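Local coordinates for protein family 88 glycosyl hydrolase (Bacteroides thetaiotaomicron, PDB 5NOA) that probably acts as a polysaccharide lyase that removes rhamnose caps from complex arabinogalactan proteins, although classed with family 88 glycosyl hydrolases, at residues G230-L233 against A234-K238; R258-A261 against K262-A266; R373-E376 against S377-Q380. All blocks are in the same frame, centred on the assembly; numbering follows the deposited sequence.

Interaction 1. Residues G230-L233 against A234-K238; sequences GWVL and AGLAK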
# COMPACT_ATOMS: atom_id res chain seq x y z
N GLY A 230 -4.51 -0.89 6.15
CA GLY A 230 -3.57 -1.66 5.36
C GLY A 230 -2.63 -0.77 4.57
O GLY A 230 -1.42 -0.98 4.58
N TRP A 231 -3.18 0.24 3.91
CA TRP A 231 -2.36 1.18 3.18
C TRP A 231 -1.33 1.81 4.10
O TRP A 231 -0.15 1.95 3.75
CB TRP A 231 -3.16 2.32 2.57
CG TRP A 231 -4.12 1.98 1.45
CD1 TRP A 231 -5.46 2.17 1.49
CD2 TRP A 231 -3.82 1.56 0.11
NE1 TRP A 231 -6.01 1.87 0.28
CE2 TRP A 231 -5.03 1.49 -0.58
CE3 TRP A 231 -2.65 1.25 -0.58
CZ2 TRP A 231 -5.12 1.12 -1.92
CZ3 TRP A 231 -2.74 0.91 -1.93
CH2 TRP A 231 -3.98 0.83 -2.56
N VAL A 232 -1.74 2.19 5.30
CA VAL A 232 -0.84 2.90 6.19
C VAL A 232 0.29 1.98 6.67
O VAL A 232 1.46 2.37 6.69
CB VAL A 232 -1.57 3.54 7.38
CG1 VAL A 232 -0.57 4.28 8.27
CG2 VAL A 232 -2.67 4.49 6.93
N LEU A 233 -0.06 0.77 7.11
CA LEU A 233 0.96 -0.12 7.64
C LEU A 233 1.97 -0.47 6.54
O LEU A 233 3.19 -0.49 6.78
CB LEU A 233 0.35 -1.38 8.23
CG LEU A 233 1.34 -2.27 8.97
CD1 LEU A 233 1.65 -1.68 10.33
CD2 LEU A 233 0.77 -3.68 9.18
N ALA A 234 1.46 -0.80 5.36
CA ALA A 234 2.36 -1.09 4.24
C ALA A 234 3.20 0.11 3.83
O ALA A 234 4.37 -0.03 3.48
CB ALA A 234 1.55 -1.58 3.05
N GLY A 235 2.60 1.29 3.89
CA GLY A 235 3.34 2.49 3.59
C GLY A 235 4.46 2.79 4.55
O GLY A 235 5.56 3.17 4.15
N LEU A 236 4.20 2.60 5.84
CA LEU A 236 5.22 2.76 6.84
C LEU A 236 6.35 1.74 6.66
O LEU A 236 7.52 2.08 6.83
CB LEU A 236 4.65 2.70 8.24
CG LEU A 236 3.85 3.91 8.68
CD1 LEU A 236 3.06 3.62 9.95
CD2 LEU A 236 4.74 5.13 8.84
N ALA A 237 6.02 0.51 6.31
CA ALA A 237 7.06 -0.48 6.01
C ALA A 237 7.93 0.00 4.87
O ALA A 237 9.14 -0.06 4.96
CB ALA A 237 6.41 -1.83 5.71
N LYS A 238 7.33 0.51 3.81
CA LYS A 238 8.14 1.00 2.68
C LYS A 238 9.00 2.20 3.04
O LYS A 238 10.14 2.31 2.58
CB LYS A 238 7.23 1.28 1.51
CG LYS A 238 6.73 0.01 0.86
CD LYS A 238 5.66 0.29 -0.14
CE LYS A 238 6.17 0.67 -1.47
NZ LYS A 238 6.92 -0.41 -2.18
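Trp231 meets Gly235 through its flat peptide carbonyl and not through its indole, which makes no contact with the next turn of the helix; its CB leaves the backbone away from that turn. Gly235 N donates to Trp231 O at 2.8 Å. The indole has its own aromatic company: it meets the ring of Phe294 with planes at about 40° and that of Tyr163 at about 50°, neither parallel nor perpendicular to either. A CB at Gly235 would come within 3.1 Å of Trp231 O, a tight approach that may explain the glycine. One residue earlier, Ala234 N reaches Gly230 O at 3.0 Å, and Leu236 and Ala237 repeat the i to i+4 bond to Val232 and Leu233.

The family belongs to the six-hairpin clan, and the helical build of the chain is consistent with the (alpha/alpha)6 barrel known for that clan; this part of helix 226-242 is buried near the chain centre. Its faces suit different neighbours. Ala234 is small enough to pack against Tyr163, Phe294 and Tyr297, which belong to helices 160-176 and 289-304. On the side facing helix 250-266 stand the branched residues Val232, Leu233 and Leu236, covered by Phe257 and Leu260.

Val232 and Leu236 lie side by side and point the same way. Val232 CG1 stands anti to its backbone N (chi1 -179°), and this brings it to 4.1 Å from Leu236 CD1. Leu236 folds back over the preceding turn as well, its CG resting 3.5 Å from Val232 O.

Interaction 2. Residues R258-A261 against K262-A266; sequences RTLA and KSVAA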
# COMPACT_ATOMS: atom_id res chain seq x y z
N ARG A 258 5.16 0.38 15.14
CA ARG A 258 4.96 -0.61 16.18
C ARG A 258 3.58 -0.52 16.84
O ARG A 258 2.99 -1.57 17.13
CB ARG A 258 6.04 -0.51 17.25
CG ARG A 258 7.40 -0.95 16.71
CD ARG A 258 8.37 -1.02 17.85
NE ARG A 258 9.71 -1.34 17.47
CZ ARG A 258 10.79 -0.65 17.81
NH1 ARG A 258 10.76 0.42 18.59
NH2 ARG A 258 11.94 -1.10 17.36
N THR A 259 3.08 0.71 17.07
CA THR A 259 1.76 0.85 17.71
C THR A 259 0.66 0.35 16.78
O THR A 259 -0.26 -0.39 17.17
CB THR A 259 1.47 2.28 18.19
OG1 THR A 259 1.31 3.26 17.12
CG2 THR A 259 2.46 2.72 19.19
N LEU A 260 0.77 0.74 15.53
CA LEU A 260 -0.23 0.32 14.53
C LEU A 260 -0.20 -1.19 14.34
O LEU A 260 -1.24 -1.85 14.33
CB LEU A 260 0.05 1.04 13.22
CG LEU A 260 -0.90 0.78 12.08
CD1 LEU A 260 -2.31 1.15 12.44
CD2 LEU A 260 -0.45 1.47 10.81
N ALA A 261 1.01 -1.75 14.25
CA ALA A 261 1.09 -3.21 14.12
C ALA A 261 0.42 -3.96 15.25
O ALA A 261 -0.29 -4.96 15.04
CB ALA A 261 2.55 -3.65 14.03
N LYS A 262 0.62 -3.46 16.46
CA LYS A 262 0.06 -4.14 17.62
C LYS A 262 -1.44 -4.14 17.60
O LYS A 262 -2.09 -5.17 17.86
CB LYS A 262 0.62 -3.50 18.90
CG LYS A 262 0.34 -4.24 20.19
CD LYS A 262 1.06 -3.59 21.39
CE LYS A 262 0.60 -4.13 22.74
NZ LYS A 262 0.82 -5.57 22.92
N SER A 263 -2.00 -2.99 17.25
CA SER A 263 -3.47 -2.89 17.20
C SER A 263 -4.06 -3.67 16.03
O SER A 263 -5.12 -4.27 16.14
CB SER A 263 -3.87 -1.43 17.11
OG SER A 263 -3.57 -0.78 18.31
N VAL A 264 -3.36 -3.69 14.91
CA VAL A 264 -3.75 -4.51 13.77
C VAL A 264 -3.78 -5.98 14.16
O VAL A 264 -4.77 -6.69 13.95
CB VAL A 264 -2.82 -4.27 12.56
CG1 VAL A 264 -2.99 -5.34 11.48
CG2 VAL A 264 -3.08 -2.91 11.96
N ALA A 265 -2.69 -6.47 14.76
CA ALA A 265 -2.66 -7.84 15.13
C ALA A 265 -3.77 -8.22 16.11
O ALA A 265 -4.35 -9.30 15.99
CB ALA A 265 -1.29 -8.18 15.72
N ALA A 266 -4.09 -7.32 17.03
CA ALA A 266 -5.06 -7.62 18.05
C ALA A 266 -6.46 -7.79 17.56
O ALA A 266 -7.25 -8.41 18.22
CB ALA A 266 -5.06 -6.51 19.10
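Leu260 and Val264 cross obliquely one helical turn apart, Leu260 CD1 approaching Val264 CG2 to 4.2 Å. The leucine CG is anti to the backbone N (chi1 -178°), which places it beside the carbonyl carbon, and from there CD1 reaches the valine methyl. Val264 turns one branch back along the backbone: its CG2, beside the backbone N, presses on Leu260 O at 3.2 Å, a close methyl-to-carbonyl approach. The same oxygen accepts the bond from Val264 N at 2.9 Å.

Helix 250-266 is probably one of the helices of the (alpha/alpha)6 barrel expected for this clan, and its residues are sorted by side. Leu260 also packs on Leu203 and Tyr204 of strand 203-204, so a long branched chain serves well there, whereas Ala261 and Ala265 are short where Tyr313 of helix 310-328 lies against them.

Polar side chains take the more open positions. Lys262 lays its CB 3.5 Å from Arg258 O, then runs out extended to a bend at chi4, its end leading away from this turn. Ser263 OG sits beside its own backbone N and 3.5 Å from Thr259 O. The polar groups find their hydrogen bonds elsewhere: Ser263 OG with Ala201 O, Thr259 OG1 with Arg256 O and Tyr197 OH, and Arg258 NE with Phe307 O.

Interaction 3. Residues R373-E376 against S377-Q380; sequences RYLE and SLIQ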
# COMPACT_ATOMS: atom_id res chain seq x y z
N ARG A 373 10.61 -14.16 1.30
CA ARG A 373 11.78 -13.70 2.05
C ARG A 373 11.86 -14.30 3.45
O ARG A 373 12.93 -14.74 3.91
CB ARG A 373 11.85 -12.18 2.07
CG ARG A 373 11.95 -11.58 0.66
CD ARG A 373 12.07 -10.08 0.68
NE ARG A 373 12.01 -9.49 -0.68
CZ ARG A 373 10.96 -8.87 -1.20
NH1 ARG A 373 9.78 -8.69 -0.56
NH2 ARG A 373 11.10 -8.38 -2.44
N TYR A 374 10.73 -14.37 4.15
CA TYR A 374 10.68 -15.04 5.45
C TYR A 374 11.03 -16.53 5.34
O TYR A 374 11.88 -17.04 6.09
CB TYR A 374 9.28 -14.86 6.06
CG TYR A 374 9.03 -15.80 7.20
CD1 TYR A 374 9.74 -15.66 8.38
CD2 TYR A 374 8.10 -16.80 7.10
CE1 TYR A 374 9.54 -16.53 9.43
CE2 TYR A 374 7.89 -17.66 8.15
CZ TYR A 374 8.61 -17.52 9.31
OH TYR A 374 8.39 -18.43 10.35
N LEU A 375 10.38 -17.25 4.43
CA LEU A 375 10.60 -18.68 4.32
C LEU A 375 12.04 -19.01 3.97
O LEU A 375 12.57 -20.01 4.45
CB LEU A 375 9.63 -19.30 3.34
CG LEU A 375 8.17 -19.26 3.76
CD1 LEU A 375 7.31 -19.66 2.58
CD2 LEU A 375 7.88 -20.12 4.99
N GLU A 376 12.66 -18.19 3.12
CA GLU A 376 14.02 -18.47 2.71
C GLU A 376 15.02 -18.26 3.84
O GLU A 376 16.14 -18.78 3.73
CB GLU A 376 14.38 -17.64 1.47
CG GLU A 376 13.66 -18.13 0.21
CD GLU A 376 14.04 -17.44 -1.06
OE1 GLU A 376 13.59 -17.90 -2.14
OE2 GLU A 376 14.72 -16.41 -0.98
N SER A 377 14.63 -17.53 4.88
CA SER A 377 15.47 -17.29 6.10
C SER A 377 15.55 -18.53 6.97
O SER A 377 16.42 -18.64 7.80
CB SER A 377 14.89 -16.10 6.99
OG SER A 377 13.72 -16.41 7.89
N LEU A 378 14.61 -19.46 6.83
CA LEU A 378 14.52 -20.57 7.77
C LEU A 378 15.63 -21.62 7.45
O LEU A 378 16.00 -21.84 6.30
CB LEU A 378 13.08 -21.18 7.78
CG LEU A 378 11.97 -20.16 8.12
CD1 LEU A 378 10.61 -20.84 7.99
CD2 LEU A 378 12.11 -19.58 9.53
N ILE A 379 16.07 -22.34 8.46
CA ILE A 379 17.11 -23.39 8.21
C ILE A 379 16.56 -24.47 7.27
O ILE A 379 15.46 -24.91 7.45
CB ILE A 379 17.54 -24.05 9.51
CG1 ILE A 379 18.18 -23.06 10.46
CG2 ILE A 379 18.49 -25.22 9.27
CD1 ILE A 379 19.50 -22.44 9.97
N GLN A 380 17.38 -24.90 6.29
CA GLN A 380 17.06 -26.02 5.39
C GLN A 380 17.63 -27.28 5.99
O GLN A 380 18.86 -27.48 6.05
CB GLN A 380 17.67 -25.79 4.01
CG GLN A 380 17.20 -24.52 3.32
CD GLN A 380 15.71 -24.45 3.27
OE1 GLN A 380 15.06 -24.97 2.33
NE2 GLN A 380 15.13 -23.80 4.27
O HOH W 1 18.04 -20.38 5.25
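Ser377 grips Tyr374 O twice. Its OG donates at 2.6 Å to Tyr374 O, lying in the carbonyl plane on a lone pair, while Ser377 N reaches Tyr374 O at 3.0 Å from above that plane. The hydroxyl gets there because chi1 (80°) sets it between the backbone N and the carbonyl carbon, the crowded position, and serine is small enough to accept it. The regular helical bond from Ser377 N to Arg373 O has stretched to 3.4 Å and is weak. Next along, Leu378 N donates to Leu375 O at 3.2 Å, again a three-residue step.

Two further donors hold the departing chain. One water donates to both Glu376 O and Leu378 O, and Gln380 NE2 donates to Leu378 O at 3.0 Å, the oxygen lying close to the amide plane.

Apolar contact comes from Leu378. Both its methyls lie obliquely against the phenol end of Tyr374, with CD2 4.0 Å from Tyr374 CE1, and Leu378 CD1 meets Leu375 CD2 at 4.1 Å. With an alanine at Tyr374, Leu378 would probably lose the ring that its two methyls lie against, and a gap would open beside Gln314 and Glu318, which the ring also touches.

As for charge, Arg373 NH1 forms salt bridges with Glu67 and Glu370. Bonds that shorten from four residues to three, followed by an extended Leu378, are typical of the C-terminal end of a helix, here the last turn of helix 358-377.

Overall arrangement
Interactions 1 and 2 share one interface, whereas interaction 3 stands apart at the surface. Helices 226-242 and 250-266 follow each other in the chain and touch where Val232 CG1 lies 3.8 Å from Leu260 CD2. Interaction 1 is wholly buried, about 6 Å from the chain centre to its own centre, and is apolar beyond its backbone bonds. Interaction 2 is buried on one side and polar on the other. Interaction 3, centred about 24 Å from the chain centre, closes the C-terminal helix with a serine hydroxyl and a water. Its nearest atoms are about 9 Å from interaction 1, yet both helices have side chains on helix 289-304.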